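Prepilin-like protein (Thermus thermophilus, PDB 6QVF) is a competence-associated type IV pilin that probably acts in natural transformation as part of a DNA receptor at the pilus tip. Local coordinates at residues Val19-Leu22 against Glu23-Ser26. Sequence-based numbering, arbitrary orientation.
Sequences VQVL and ERRS
Gln20 and Arg24, one turn apart on helix 2-30, run side by side and point the same way, with amide and guanidinium planes turned 70° against each other. Arg24 NH2 donates to Gln20 OE1 at 2.9 Å, a bent bond (137° at the hydrogen) lying close to the guanidinium plane. The bend at chi3 of Arg24 (-59°) folds the guanidinium back along the helix, so that one face sits over Gln20 O, 3.8 Å from the plane. NH2 also makes a salt bridge to Glu95 on strand 92-97. With an alanine at Gln20 the amide oxygen is gone, and the Arg24 guanidinium would probably be freer to turn, though NH2 would keep Glu95. On another side of the helix, chi1 of -62° turns Ser26 OG back to donate to Leu22 O at 2.8 Å, while Ser26 N reaches the same oxygen from the opposite face of the carbonyl plane. Val21 and Leu22 pack on the four-stranded sheet, the usual pilin arrangement of a long N-terminal helix against an antiparallel sheet. Buried Ser26 meets that sheet too, its hydroxyl taken up by Leu22 O, while Gln20 OE1 and Glu95 both engage Arg24 NH2, probably limiting the guanidinium's rotation.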
ATOM      1  N   VAL B  19       2.215   8.988  -7.537  1.00 17.45           N
ATOM      2  CA  VAL B  19       1.304   9.712  -6.653  1.00 17.23           C
ATOM      3  C   VAL B  19       0.110  10.242  -7.460  1.00 17.59           C
ATOM      4  O   VAL B  19      -1.048  10.206  -6.982  1.00 17.33           O
ATOM      5  CB  VAL B  19       2.041  10.848  -5.907  1.00 19.28           C
ATOM      6  CG1 VAL B  19       1.066  11.848  -5.301  1.00 21.18           C
ATOM      7  CG2 VAL B  19       2.899  10.249  -4.808  1.00 18.89           C
ATOM      8  N   GLN B  20       0.393  10.846  -8.622  1.00 18.08           N
ATOM      9  CA  GLN B  20      -0.631  11.509  -9.445  1.00 19.07           C
ATOM     10  C   GLN B  20      -1.719  10.486  -9.822  1.00 16.03           C
ATOM     11  O   GLN B  20      -2.928  10.731  -9.726  1.00 18.26           O
ATOM     12  CB  GLN B  20       0.047  12.086 -10.692  1.00 25.07           C
ATOM     13  CG  GLN B  20      -0.883  12.863 -11.585  1.00 33.53           C
ATOM     14  CD  GLN B  20      -0.222  13.343 -12.857  1.00 32.22           C
ATOM     15  OE1 GLN B  20      -0.765  13.132 -13.926  1.00 43.81           O
ATOM     16  NE2 GLN B  20       0.937  13.995 -12.749  1.00 38.12           N
ATOM     17  N   VAL B  21      -1.289   9.316 -10.262  1.00 16.08           N
ATOM     18  CA  VAL B  21      -2.213   8.262 -10.676  1.00 16.29           C
ATOM     19  C   VAL B  21      -2.957   7.693  -9.462  1.00 15.31           C
ATOM     20  O   VAL B  21      -4.169   7.482  -9.495  1.00 16.36           O
ATOM     21  CB  VAL B  21      -1.464   7.157 -11.444  1.00 17.72           C
ATOM     22  CG1 VAL B  21      -2.390   5.994 -11.774  1.00 18.89           C
ATOM     23  CG2 VAL B  21      -0.811   7.740 -12.693  1.00 17.81           C
ATOM     24  N   LEU B  22      -2.256   7.457  -8.353  1.00 14.84           N
ATOM     25  CA  LEU B  22      -2.893   6.973  -7.151  1.00 16.47           C
ATOM     26  C   LEU B  22      -3.974   7.941  -6.673  1.00 16.03           C
ATOM     27  O   LEU B  22      -5.080   7.500  -6.303  1.00 16.61           O
ATOM     28  CB  LEU B  22      -1.848   6.774  -6.050  1.00 15.26           C
ATOM     29  CG  LEU B  22      -2.392   6.207  -4.742  1.00 15.90           C
ATOM     30  CD1 LEU B  22      -2.882   4.798  -4.947  1.00 17.69           C
ATOM     31  CD2 LEU B  22      -1.341   6.254  -3.639  1.00 17.73           C
ATOM     32  N   GLU B  23      -3.702   9.250  -6.755  1.00 15.45           N
ATOM     33  CA  GLU B  23      -4.683  10.276  -6.311  1.00 18.63           C
ATOM     34  C   GLU B  23      -5.906  10.223  -7.231  1.00 17.69           C
ATOM     35  O   GLU B  23      -7.069  10.262  -6.754  1.00 18.17           O
ATOM     36  CB  GLU B  23      -4.038  11.667  -6.369  1.00 19.79           C
ATOM     37  CG  GLU B  23      -3.096  11.977  -5.222  1.00 29.70           C
ATOM     38  CD  GLU B  23      -2.308  13.279  -5.299  1.00 37.17           C
ATOM     39  OE1 GLU B  23      -2.115  13.841  -6.428  1.00 36.23           O
ATOM     40  OE2 GLU B  23      -1.905  13.732  -4.208  1.00 42.34           O
ATOM     41  N   ARG B  24      -5.685  10.131  -8.535  1.00 16.10           N
ATOM     42  CA  ARG B  24      -6.810  10.208  -9.472  1.00 18.71           C
ATOM     43  C   ARG B  24      -7.683   8.958  -9.340  1.00 18.79           C
ATOM     44  O   ARG B  24      -8.921   9.067  -9.291  1.00 17.52           O
ATOM     45  CB  ARG B  24      -6.347  10.393 -10.905  1.00 23.67           C
ATOM     46  CG  ARG B  24      -6.123  11.867 -11.227  1.00 30.42           C
ATOM     47  CD  ARG B  24      -6.058  12.160 -12.707  1.00 37.14           C
ATOM     48  NE  ARG B  24      -4.974  11.416 -13.326  1.00 36.93           N
ATOM     49  CZ  ARG B  24      -3.725  11.822 -13.339  1.00 34.25           C
ATOM     50  NH1 ARG B  24      -3.420  13.019 -12.848  1.00 42.72           N
ATOM     51  NH2 ARG B  24      -2.796  11.008 -13.802  1.00 35.37           N
ATOM     52  N   ARG B  25      -7.060   7.777  -9.226  1.00 16.50           N
ATOM     53  CA  ARG B  25      -7.852   6.558  -9.132  1.00 16.76           C
ATOM     54  C   ARG B  25      -8.536   6.432  -7.763  1.00 17.24           C
ATOM     55  O   ARG B  25      -9.690   5.985  -7.676  1.00 16.01           O
ATOM     56  CB  ARG B  25      -6.988   5.338  -9.470  1.00 16.86           C
ATOM     57  CG  ARG B  25      -6.440   5.421 -10.882  1.00 19.35           C
ATOM     58  CD  ARG B  25      -7.510   5.438 -11.960  1.00 20.82           C
ATOM     59  NE  ARG B  25      -7.024   5.730 -13.295  1.00 27.32           N
ATOM     60  CZ  ARG B  25      -7.797   5.795 -14.389  1.00 30.93           C
ATOM     61  NH1 ARG B  25      -9.117   5.605 -14.321  1.00 28.59           N
ATOM     62  NH2 ARG B  25      -7.219   6.014 -15.568  1.00 29.24           N
ATOM     63  N   SER B  26      -7.894   6.884  -6.677  1.00 15.39           N
ATOM     64  CA  SER B  26      -8.530   6.850  -5.342  1.00 15.34           C
ATOM     65  C   SER B  26      -9.718   7.809  -5.298  1.00 15.79           C
ATOM     66  O   SER B  26     -10.735   7.504  -4.699  1.00 16.84           O
ATOM     67  CB  SER B  26      -7.545   7.225  -4.238  1.00 16.39           C
ATOM     68  OG  SER B  26      -6.487   6.287  -4.199  1.00 17.19           O
TER